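PDB 4AO9: beta-phenylalanine aminotransferase from Variovorax paradoxus, which catalyses the pyridoxal-5'-phosphate-dependent transfer of the amino group of beta-phenylalanine, probably to a 2-oxo acid, as a class III aminotransferase. Local coordinates for residues L164-R169 with A302-L307; R170-F175 with F197-L202; A222-E227 with A255-D260; F259-T264 with D281-G286. One frame throughout, in Å; residues are numbered along the deposited sequence.

From the N terminus, the chain first opens contact 1 at 164-169, the end of helix 152-167, and runs directly into 170-175. Contact 2 closes a short loop there when 197-202 pairs with it at one border of the seven-stranded sheet. Contact 3 follows in series: 222-227 lies on the other side of strand 171-175 and is joined by 255-260. Contact 4 begins where contact 3 ends, sharing F259 and D260, and adds 281-286 as the next strand; both reach the cofactor. Contact 1 closes last, at 302-307, so contacts 2, 3 and 4 all nest within its loop, and it ties helix 152-167 to helix 302-305, which follows strand 296-300.

Contact 1. Residues L164-R169 with A302-L307; sequences LHFTGR and ADVMAL
F166 lays its ring against V304 and L307, with CB as the first point of contact, 3.8 Å from L307 CD1. That methyl also lies near the plane of the ring, at its edge, whereas V304 comes from above. All six ring carbons, from CG to CZ, lie under V304 CG2, which is 3.6 Å from the ring centroid and only 5° off the ring normal, a well-centred CH-pi contact. Farther out, CE1 approaches the backbone O of D303 obliquely at 3.7 Å. At the end of the ring, CZ is 3.9 Å from D303 OD2; the ring and carboxylate planes stand 68° apart, and the carboxylate has its salt bridge with R301. The torsion that sets this path is chi1 of F166, -172°, which swings CG to the side opposite the backbone N and out toward helix 302-305. In the large domain of this aminotransferase the contact is a surface junction between the end of one sheet-covering helix and the short helix that follows strand 296-300. With an alanine in place of F166, the V304 methyl would probably lose the ring it rests on and a gap open between the two helices. One residue earlier, H165 brings the edge of its imidazole to L307: CD2 is 4.0 Å from L307 CD2. P192 of the second subunit also packs on H165. The helix ends at T167, G168 leaving it with positive phi, and T167 OG1 accepts from R169 N at 3.2 Å in an ST turn.

Contact 2. Residues R170-F175 with F197-L202; sequences RKIVVF and FDFLVL
Strands 171-175 and 198-202 form the parallel pair at one border of the seven-stranded sheet in the large domain, with I172 opposite F199, V173 opposite L200 and V174 opposite V201. Their axes come within 4.6 Å and are twisted by 32°. Four backbone bonds fix this register: I172 N to D198 O, L200 N to I172 O, V174 N to L200 O and L202 N to V174 O, with N-H...O angles near 165°. On the face carrying K171, V173 and F175, a salt bridge opens the pairing: K171 NZ donates to the syn lone pair of D198 OD2 at 2.7 Å. The lysine gets there by folding, chi3 and chi4 both close to -66°, so its chain curls over the carboxylate and CG also lies against OD2. Farther along, V173 CG1 meets L202 CD1 at 3.7 Å. The other face is apolar; helix 152-167 backs it at I172 and F197, and F186 packs on V174 and F199. There I172 divides its branches, CG2 alongside the F199 ring at CE1 (3.7 Å) and CD1 against F197 CB (3.7 Å), while V174 CG1 reaches F199 CD1 obliquely. P196 of the second subunit packs on F197, bringing the dimer interface to the start of the strand. There a water in the plane of the F197 ring, at its edge, accepts from D198 N at 2.8 Å and donates to R170 O at 2.7 Å.

Contact 3. Residues A222-E227 with A255-D260; sequences AVVLVE and ALLVFD. With PLP (pyridoxal-5'-phosphate), chain C.
V223, V224, L225 and V226 pair in parallel with L256, L257, V258 and F259 in the middle of the large-domain sheet, axes 24° apart. Five backbone hydrogen bonds carry the pairing, from L256 N to A222 O through to D260 N to V226 O; the straightest, V258 N to V224 O, has an N-H...O angle of 176° and a length of 2.8 Å.

Apolar contacts fill both faces. V223 CG2, set opposite the backbone N, presses on V258 CG2 at 3.3 Å, tighter than usual, and L225 CD1 covers V258 CG1 at 3.6 Å. On the reverse face V226 CG1 lies at the edge of the F259 ring, 3.5 Å from CD1, while L257 CD2, of the same strand, lies above one ring face, offset toward the rim.

Polar groups gather at the C-terminal ends. D260 OD2 lies 2.8 Å from PLP N1 and accepts hydrogen bonds from H180 ND1 and N156 ND2; E227 OE1 lies 3.6 Å from PLP C2A, with E227 held by Y179 N and G231 N. As in other fold type I enzymes, the aspartate beside N1 probably favours a protonated pyridine, which would help the ring take up electron density from the substrate carbanion formed during transamination.

Contact 4. Residues F259-T264 with D281-G286; sequences FDEVMT and DLTTLG. With PLP (pyridoxal-5'-phosphate), chain C.
V262 fits between the cofactor ring and L285: its CG1 lies over one face of the pyridine, 3.5 Å from PLP C4, while CG2 turns back to L285 C at 3.6 Å. With chi1 at 168°, CG1 stands opposite the backbone N, which separates the two methyls. Neighbours in sequence meet other cofactor atoms: D260 reaches the N1 end of the ring through OD2, with OD1 turned off toward V262 N, and M263 CE comes to O3, 3.4 Å away. D260 ends strand 256-260 and V262 and M263 lie in the turn that leaves it, within a beta-alpha-beta unit that returns through helix 272-276 to strand 282-286, just before the pocket lysine K287. Parallel pairing supports the turn: F259 N bonds to L282 O, T284 N to F259 O at 3.0 Å, and E261 N to T284 O with a bent N-H...O angle of 135°. D260 OD1 takes V262 N at 3.0 Å, nearly along its C-O bond, making an Asx turn that links the carboxylate to the residue over the ring. An alanine at D260 would probably leave PLP N1 without its acidic neighbour and V262 N without this acceptor, letting the turn beneath the cofactor shift. T284 OG1 comes beside D260 CA and is bonded to N156, which also holds D260 OD2, a second-shell link. On the side of T283, one water donates to both E261 OE2 and T283 OG1. The other carboxylate oxygen, E261 OE1, offers its anti lone pair to T264 OG1, which donates at 2.7 Å.

Contact 1. Residues L164-R169 with A302-L307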
# COMPACT_ATOMS: atom_id res chain seq x y z
N LEU A 164 -1.97 12.89 -15.40
CA LEU A 164 -1.91 12.45 -16.79
C LEU A 164 -3.29 12.55 -17.42
O LEU A 164 -3.44 13.06 -18.53
CB LEU A 164 -1.37 11.02 -16.93
CG LEU A 164 0.04 10.64 -16.51
CD1 LEU A 164 0.49 9.38 -17.23
CD2 LEU A 164 1.05 11.72 -16.74
N HIS A 165 -4.31 12.09 -16.70
CA HIS A 165 -5.66 12.08 -17.25
C HIS A 165 -6.23 13.49 -17.35
O HIS A 165 -6.86 13.86 -18.36
CB HIS A 165 -6.60 11.18 -16.44
CG HIS A 165 -7.84 10.81 -17.20
ND1 HIS A 165 -7.88 9.73 -18.05
CD2 HIS A 165 -9.06 11.40 -17.27
CE1 HIS A 165 -9.08 9.66 -18.61
NE2 HIS A 165 -9.81 10.66 -18.15
N PHE A 166 -6.01 14.28 -16.31
CA PHE A 166 -6.55 15.64 -16.25
C PHE A 166 -6.02 16.50 -17.40
O PHE A 166 -6.77 17.27 -18.00
CB PHE A 166 -6.20 16.30 -14.92
CG PHE A 166 -6.87 17.63 -14.71
CD1 PHE A 166 -8.20 17.69 -14.30
CD2 PHE A 166 -6.18 18.82 -14.94
CE1 PHE A 166 -8.83 18.91 -14.10
CE2 PHE A 166 -6.80 20.05 -14.74
CZ PHE A 166 -8.13 20.09 -14.33
N THR A 167 -4.73 16.37 -17.69
CA THR A 167 -4.08 17.17 -18.73
C THR A 167 -4.13 16.55 -20.12
O THR A 167 -3.95 17.27 -21.12
CB THR A 167 -2.59 17.41 -18.42
OG1 THR A 167 -1.88 16.16 -18.38
CG2 THR A 167 -2.43 18.18 -17.09
N GLY A 168 -4.34 15.23 -20.21
CA GLY A 168 -4.24 14.54 -21.50
C GLY A 168 -2.82 14.51 -22.05
O GLY A 168 -2.62 14.42 -23.27
N ARG A 169 -1.84 14.59 -21.15
CA ARG A 169 -0.42 14.57 -21.53
C ARG A 169 0.28 13.41 -20.84
O ARG A 169 -0.27 12.82 -19.91
CB ARG A 169 0.28 15.88 -21.15
CG ARG A 169 -0.37 17.14 -21.72
CD ARG A 169 0.24 18.36 -21.07
NE ARG A 169 -0.34 19.59 -21.59
CZ ARG A 169 0.16 20.80 -21.34
NH1 ARG A 169 1.25 20.93 -20.59
NH2 ARG A 169 -0.41 21.87 -21.88
N ALA A 302 -10.13 20.55 -6.09
CA ALA A 302 -11.38 19.81 -6.22
C ALA A 302 -11.68 19.43 -7.68
O ALA A 302 -12.20 18.34 -7.94
CB ALA A 302 -12.54 20.59 -5.62
N ASP A 303 -11.33 20.29 -8.64
CA ASP A 303 -11.63 19.97 -10.04
C ASP A 303 -10.78 18.82 -10.58
O ASP A 303 -11.23 18.08 -11.44
CB ASP A 303 -11.61 21.21 -10.97
CG ASP A 303 -10.24 21.87 -11.09
OD1 ASP A 303 -9.39 21.69 -10.20
OD2 ASP A 303 -10.03 22.60 -12.09
N VAL A 304 -9.57 18.64 -10.04
CA VAL A 304 -8.75 17.49 -10.41
C VAL A 304 -9.25 16.25 -9.68
O VAL A 304 -9.38 15.16 -10.28
CB VAL A 304 -7.24 17.75 -10.13
CG1 VAL A 304 -6.41 16.50 -10.42
CG2 VAL A 304 -6.75 18.94 -10.97
N MET A 305 -9.54 16.39 -8.39
CA MET A 305 -10.04 15.26 -7.61
C MET A 305 -11.40 14.76 -8.09
O MET A 305 -11.76 13.59 -7.86
CB MET A 305 -10.08 15.61 -6.12
CG MET A 305 -8.69 15.83 -5.50
SD MET A 305 -7.56 14.42 -5.71
CE MET A 305 -8.38 13.16 -4.72
N ALA A 306 -12.14 15.62 -8.78
CA ALA A 306 -13.45 15.28 -9.33
C ALA A 306 -13.36 14.13 -10.33
O ALA A 306 -14.37 13.43 -10.58
CB ALA A 306 -14.08 16.49 -9.97
N LEU A 307 -12.17 13.90 -10.89
CA LEU A 307 -11.98 12.76 -11.79
C LEU A 307 -12.36 11.46 -11.11
O LEU A 307 -12.73 10.49 -11.78
CB LEU A 307 -10.53 12.69 -12.27
CG LEU A 307 -10.10 13.77 -13.25
CD1 LEU A 307 -8.61 13.65 -13.55
CD2 LEU A 307 -10.93 13.68 -14.51

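Contact 2. Residues R170-F175 with F197-L202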
# COMPACT_ATOMS: atom_id res chain seq x y z
N ARG A 170 1.50 13.10 -21.27
CA ARG A 170 2.18 11.89 -20.77
C ARG A 170 3.50 12.10 -20.04
O ARG A 170 3.93 11.23 -19.29
CB ARG A 170 2.47 10.91 -21.92
CG ARG A 170 1.31 10.64 -22.85
CD ARG A 170 0.18 9.96 -22.13
NE ARG A 170 0.59 8.67 -21.59
CZ ARG A 170 -0.11 7.98 -20.70
NH1 ARG A 170 -1.26 8.46 -20.22
NH2 ARG A 170 0.34 6.80 -20.28
N LYS A 171 4.18 13.22 -20.28
CA LYS A 171 5.53 13.38 -19.76
C LYS A 171 5.51 13.90 -18.33
O LYS A 171 4.73 14.79 -17.98
CB LYS A 171 6.34 14.29 -20.67
CG LYS A 171 7.83 14.23 -20.39
CD LYS A 171 8.66 15.05 -21.37
CE LYS A 171 8.60 14.52 -22.80
NZ LYS A 171 9.27 13.18 -22.98
N ILE A 172 6.37 13.33 -17.49
CA ILE A 172 6.42 13.66 -16.07
C ILE A 172 7.82 14.17 -15.73
O ILE A 172 8.80 13.48 -15.95
CB ILE A 172 6.12 12.42 -15.21
CG1 ILE A 172 4.72 11.89 -15.53
CG2 ILE A 172 6.27 12.77 -13.71
CD1 ILE A 172 4.44 10.52 -14.92
N VAL A 173 7.91 15.40 -15.23
CA VAL A 173 9.18 15.95 -14.77
C VAL A 173 9.40 15.59 -13.30
O VAL A 173 8.55 15.83 -12.45
CB VAL A 173 9.24 17.48 -14.97
CG1 VAL A 173 10.48 18.08 -14.31
CG2 VAL A 173 9.23 17.81 -16.45
N VAL A 174 10.55 14.97 -13.04
CA VAL A 174 11.01 14.66 -11.69
C VAL A 174 12.46 15.12 -11.56
O VAL A 174 13.07 15.60 -12.54
CB VAL A 174 10.91 13.14 -11.39
CG1 VAL A 174 9.44 12.72 -11.27
CG2 VAL A 174 11.66 12.30 -12.44
N PHE A 175 13.03 14.96 -10.37
CA PHE A 175 14.38 15.47 -10.13
C PHE A 175 15.35 14.43 -9.65
O PHE A 175 14.97 13.48 -8.96
CB PHE A 175 14.32 16.72 -9.23
CG PHE A 175 13.52 17.80 -9.86
CD1 PHE A 175 12.14 17.83 -9.71
CD2 PHE A 175 14.12 18.70 -10.73
CE1 PHE A 175 11.37 18.77 -10.39
CE2 PHE A 175 13.36 19.65 -11.40
CZ PHE A 175 11.98 19.68 -11.23
N PHE A 197 6.69 5.08 -16.63
CA PHE A 197 6.12 6.33 -17.15
C PHE A 197 7.19 7.03 -17.98
O PHE A 197 8.38 6.67 -17.93
CB PHE A 197 5.72 7.27 -16.00
CG PHE A 197 4.52 6.83 -15.21
CD1 PHE A 197 3.22 7.07 -15.67
CD2 PHE A 197 4.69 6.23 -13.96
CE1 PHE A 197 2.10 6.69 -14.91
CE2 PHE A 197 3.57 5.85 -13.20
CZ PHE A 197 2.28 6.07 -13.68
N ASP A 198 6.77 8.04 -18.75
CA ASP A 198 7.71 8.87 -19.49
C ASP A 198 8.31 9.95 -18.58
O ASP A 198 7.80 11.07 -18.53
CB ASP A 198 7.03 9.50 -20.71
CG ASP A 198 7.98 10.36 -21.51
OD1 ASP A 198 9.20 10.06 -21.52
OD2 ASP A 198 7.52 11.34 -22.12
N PHE A 199 9.38 9.61 -17.87
CA PHE A 199 10.02 10.55 -16.96
C PHE A 199 11.11 11.38 -17.62
O PHE A 199 12.00 10.82 -18.28
CB PHE A 199 10.63 9.81 -15.77
CG PHE A 199 9.63 9.23 -14.82
CD1 PHE A 199 8.81 10.05 -14.06
CD2 PHE A 199 9.51 7.84 -14.67
CE1 PHE A 199 7.87 9.51 -13.16
CE2 PHE A 199 8.58 7.30 -13.79
CZ PHE A 199 7.78 8.13 -13.03
N LEU A 200 11.06 12.69 -17.40
CA LEU A 200 12.17 13.60 -17.73
C LEU A 200 12.83 14.00 -16.41
O LEU A 200 12.22 14.68 -15.58
CB LEU A 200 11.64 14.82 -18.47
CG LEU A 200 12.62 15.97 -18.72
CD1 LEU A 200 13.83 15.50 -19.55
CD2 LEU A 200 11.92 17.10 -19.43
N VAL A 201 14.08 13.56 -16.22
CA VAL A 201 14.78 13.73 -14.95
C VAL A 201 15.72 14.93 -15.05
O VAL A 201 16.65 14.94 -15.87
CB VAL A 201 15.59 12.46 -14.55
CG1 VAL A 201 16.21 12.63 -13.16
CG2 VAL A 201 14.70 11.21 -14.58
N LEU A 202 15.47 15.93 -14.21
CA LEU A 202 16.21 17.19 -14.23
C LEU A 202 16.98 17.36 -12.93
O LEU A 202 16.64 16.74 -11.92
CB LEU A 202 15.23 18.35 -14.41
CG LEU A 202 14.40 18.37 -15.70
CD1 LEU A 202 13.53 19.63 -15.77
CD2 LEU A 202 15.28 18.27 -16.95
O HOH W 1 3.98 8.58 -18.78

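Contact 3. Residues A222-E227 with A255-D260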
# COMPACT_ATOMS: atom_id res chain seq x y z
N ALA A 222 2.70 16.73 -18.35
CA ALA A 222 1.49 16.63 -17.56
C ALA A 222 1.71 17.18 -16.16
O ALA A 222 0.81 17.79 -15.57
CB ALA A 222 1.06 15.16 -17.45
N VAL A 223 2.90 16.95 -15.62
CA VAL A 223 3.10 17.16 -14.20
C VAL A 223 4.58 17.34 -13.89
O VAL A 223 5.44 16.77 -14.56
CB VAL A 223 2.44 16.00 -13.38
CG1 VAL A 223 2.97 14.67 -13.79
CG2 VAL A 223 2.57 16.22 -11.88
N VAL A 224 4.84 18.21 -12.92
CA VAL A 224 6.15 18.37 -12.30
C VAL A 224 5.99 17.86 -10.88
O VAL A 224 5.18 18.40 -10.13
CB VAL A 224 6.59 19.85 -12.29
CG1 VAL A 224 7.95 19.99 -11.60
CG2 VAL A 224 6.64 20.41 -13.73
N LEU A 225 6.73 16.81 -10.52
CA LEU A 225 6.62 16.17 -9.21
C LEU A 225 7.91 16.38 -8.44
O LEU A 225 9.00 16.07 -8.95
CB LEU A 225 6.31 14.67 -9.37
CG LEU A 225 6.41 13.81 -8.10
CD1 LEU A 225 5.33 14.16 -7.10
CD2 LEU A 225 6.32 12.32 -8.45
N VAL A 226 7.81 16.94 -7.24
CA VAL A 226 9.01 17.31 -6.48
C VAL A 226 8.78 17.28 -4.97
O VAL A 226 7.69 17.61 -4.48
CB VAL A 226 9.53 18.72 -6.95
CG1 VAL A 226 8.56 19.82 -6.52
CG2 VAL A 226 10.95 19.01 -6.43
N GLU A 227 9.83 16.90 -4.25
CA GLU A 227 9.89 17.06 -2.79
C GLU A 227 10.37 18.48 -2.47
O GLU A 227 11.39 18.90 -3.00
CB GLU A 227 10.88 16.08 -2.19
CG GLU A 227 10.54 14.59 -2.40
CD GLU A 227 11.78 13.73 -2.28
OE1 GLU A 227 12.11 13.33 -1.14
OE2 GLU A 227 12.44 13.50 -3.33
N ALA A 255 0.98 22.48 -17.06
CA ALA A 255 1.24 21.27 -16.28
C ALA A 255 0.75 21.48 -14.86
O ALA A 255 0.64 22.61 -14.37
CB ALA A 255 2.73 20.97 -16.27
N LEU A 256 0.48 20.37 -14.19
CA LEU A 256 0.21 20.42 -12.75
C LEU A 256 1.50 20.33 -11.96
O LEU A 256 2.40 19.57 -12.31
CB LEU A 256 -0.75 19.29 -12.35
CG LEU A 256 -2.14 19.23 -12.99
CD1 LEU A 256 -2.93 18.10 -12.34
CD2 LEU A 256 -2.90 20.53 -12.81
N LEU A 257 1.59 21.10 -10.89
CA LEU A 257 2.70 20.92 -9.95
C LEU A 257 2.20 20.04 -8.82
O LEU A 257 1.13 20.30 -8.25
CB LEU A 257 3.16 22.26 -9.37
CG LEU A 257 4.24 22.27 -8.28
CD1 LEU A 257 5.58 21.78 -8.84
CD2 LEU A 257 4.37 23.68 -7.70
N VAL A 258 2.95 18.99 -8.52
CA VAL A 258 2.63 18.10 -7.40
C VAL A 258 3.77 18.14 -6.40
O VAL A 258 4.92 17.82 -6.73
CB VAL A 258 2.37 16.65 -7.87
CG1 VAL A 258 2.11 15.73 -6.67
CG2 VAL A 258 1.21 16.60 -8.86
N PHE A 259 3.46 18.58 -5.18
CA PHE A 259 4.42 18.48 -4.09
C PHE A 259 4.23 17.16 -3.34
O PHE A 259 3.15 16.88 -2.79
CB PHE A 259 4.29 19.63 -3.10
CG PHE A 259 4.96 20.93 -3.53
CD1 PHE A 259 6.17 20.96 -4.21
CD2 PHE A 259 4.37 22.13 -3.16
CE1 PHE A 259 6.78 22.17 -4.55
CE2 PHE A 259 4.96 23.36 -3.51
CZ PHE A 259 6.15 23.38 -4.21
N ASP A 260 5.31 16.39 -3.29
CA ASP A 260 5.37 15.21 -2.45
C ASP A 260 5.76 15.67 -1.05
O ASP A 260 6.93 15.95 -0.79
CB ASP A 260 6.40 14.22 -3.03
CG ASP A 260 6.52 12.95 -2.20
OD1 ASP A 260 6.09 12.94 -1.03
OD2 ASP A 260 7.06 11.96 -2.73
N1 PLP C . 7.75 10.02 -0.78
C2 PLP C . 8.56 10.43 0.20
C2A PLP C . 9.12 11.85 0.08
C3 PLP C . 8.84 9.60 1.28
O3 PLP C . 9.59 10.03 2.18
C4 PLP C . 8.30 8.31 1.37
C4A PLP C . 8.56 7.35 2.56
C5 PLP C . 7.49 7.91 0.29
C6 PLP C . 7.24 8.78 -0.77
C5A PLP C . 6.85 6.50 0.24
O4P PLP C . 5.93 6.21 1.21
P PLP C . 5.66 4.66 1.53
O1P PLP C . 7.01 4.07 2.12
O2P PLP C . 5.30 3.91 0.20
O3P PLP C . 4.51 4.64 2.48

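Contact 4. Residues F259-T264 with D281-G286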
# COMPACT_ATOMS: atom_id res chain seq x y z
N PHE A 259 3.46 18.58 -5.18
CA PHE A 259 4.42 18.48 -4.09
C PHE A 259 4.23 17.16 -3.34
O PHE A 259 3.15 16.88 -2.79
CB PHE A 259 4.29 19.63 -3.10
CG PHE A 259 4.96 20.93 -3.53
CD1 PHE A 259 6.17 20.96 -4.21
CD2 PHE A 259 4.37 22.13 -3.16
CE1 PHE A 259 6.78 22.17 -4.55
CE2 PHE A 259 4.96 23.36 -3.51
CZ PHE A 259 6.15 23.38 -4.21
N ASP A 260 5.31 16.39 -3.29
CA ASP A 260 5.37 15.21 -2.45
C ASP A 260 5.76 15.67 -1.05
O ASP A 260 6.93 15.95 -0.79
CB ASP A 260 6.40 14.22 -3.03
CG ASP A 260 6.52 12.95 -2.20
OD1 ASP A 260 6.09 12.94 -1.03
OD2 ASP A 260 7.06 11.96 -2.73
N GLU A 261 4.76 15.76 -0.17
CA GLU A 261 5.00 16.15 1.23
C GLU A 261 4.83 14.96 2.17
O GLU A 261 4.57 15.12 3.36
CB GLU A 261 4.12 17.34 1.64
CG GLU A 261 4.41 18.62 0.85
CD GLU A 261 4.31 19.86 1.70
OE1 GLU A 261 5.24 20.11 2.48
OE2 GLU A 261 3.28 20.55 1.59
N VAL A 262 5.07 13.76 1.65
CA VAL A 262 5.01 12.57 2.52
C VAL A 262 5.92 12.76 3.73
O VAL A 262 5.54 12.41 4.85
CB VAL A 262 5.35 11.28 1.74
CG1 VAL A 262 5.56 10.09 2.69
CG2 VAL A 262 4.25 10.96 0.72
N MET A 263 7.10 13.31 3.52
CA MET A 263 7.99 13.66 4.63
C MET A 263 7.82 15.12 5.06
O MET A 263 7.71 15.42 6.25
CB MET A 263 9.44 13.37 4.23
CG MET A 263 10.34 13.17 5.39
SD MET A 263 11.89 12.49 4.79
CE MET A 263 11.60 10.72 4.81
N THR A 264 7.79 16.05 4.11
CA THR A 264 7.87 17.48 4.47
C THR A 264 6.63 18.06 5.15
O THR A 264 6.67 19.18 5.68
CB THR A 264 8.26 18.37 3.27
OG1 THR A 264 7.25 18.31 2.26
CG2 THR A 264 9.60 17.93 2.66
N ASP A 281 -0.80 22.09 -7.23
CA ASP A 281 -2.11 21.64 -7.68
C ASP A 281 -2.58 20.38 -6.96
O ASP A 281 -3.78 20.22 -6.71
CB ASP A 281 -2.09 21.41 -9.18
CG ASP A 281 -1.75 22.67 -9.93
OD1 ASP A 281 -2.67 23.49 -10.14
OD2 ASP A 281 -0.57 22.84 -10.28
N LEU A 282 -1.64 19.50 -6.63
CA LEU A 282 -1.89 18.33 -5.78
C LEU A 282 -0.77 18.23 -4.76
O LEU A 282 0.34 18.76 -4.98
CB LEU A 282 -1.95 17.02 -6.59
CG LEU A 282 -3.04 16.91 -7.66
CD1 LEU A 282 -2.80 15.67 -8.51
CD2 LEU A 282 -4.43 16.86 -7.04
N THR A 283 -1.06 17.53 -3.67
CA THR A 283 -0.11 17.26 -2.61
C THR A 283 -0.30 15.80 -2.20
O THR A 283 -1.43 15.33 -2.07
CB THR A 283 -0.38 18.15 -1.40
OG1 THR A 283 -0.20 19.52 -1.79
CG2 THR A 283 0.57 17.83 -0.24
N THR A 284 0.82 15.11 -1.98
CA THR A 284 0.75 13.76 -1.41
C THR A 284 1.27 13.76 0.02
O THR A 284 2.15 14.56 0.39
CB THR A 284 1.48 12.74 -2.28
OG1 THR A 284 2.85 13.15 -2.44
CG2 THR A 284 0.80 12.64 -3.66
N LEU A 285 0.68 12.88 0.83
CA LEU A 285 0.97 12.75 2.25
C LEU A 285 1.14 11.28 2.60
O LEU A 285 0.67 10.39 1.88
CB LEU A 285 -0.20 13.31 3.06
CG LEU A 285 -0.55 14.78 2.89
CD1 LEU A 285 -1.87 15.06 3.60
CD2 LEU A 285 0.55 15.67 3.43
N GLY A 286 1.80 11.03 3.73
CA GLY A 286 1.99 9.67 4.19
C GLY A 286 2.66 9.63 5.54
O GLY A 286 2.57 10.58 6.33
N1 PLP C . 7.75 10.02 -0.78
C2 PLP C . 8.56 10.43 0.20
C2A PLP C . 9.12 11.85 0.08
C3 PLP C . 8.84 9.60 1.28
O3 PLP C . 9.59 10.03 2.18
C4 PLP C . 8.30 8.31 1.37
C4A PLP C . 8.56 7.35 2.56
C5 PLP C . 7.49 7.91 0.29
C6 PLP C . 7.24 8.78 -0.77
C5A PLP C . 6.85 6.50 0.24
O4P PLP C . 5.93 6.21 1.21
P PLP C . 5.66 4.66 1.53
O1P PLP C . 7.01 4.07 2.12
O2P PLP C . 5.30 3.91 0.20
O3P PLP C . 4.51 4.64 2.48
O HOH W 2 1.80 21.15 -0.69
O HOH W 3 2.96 13.25 5.39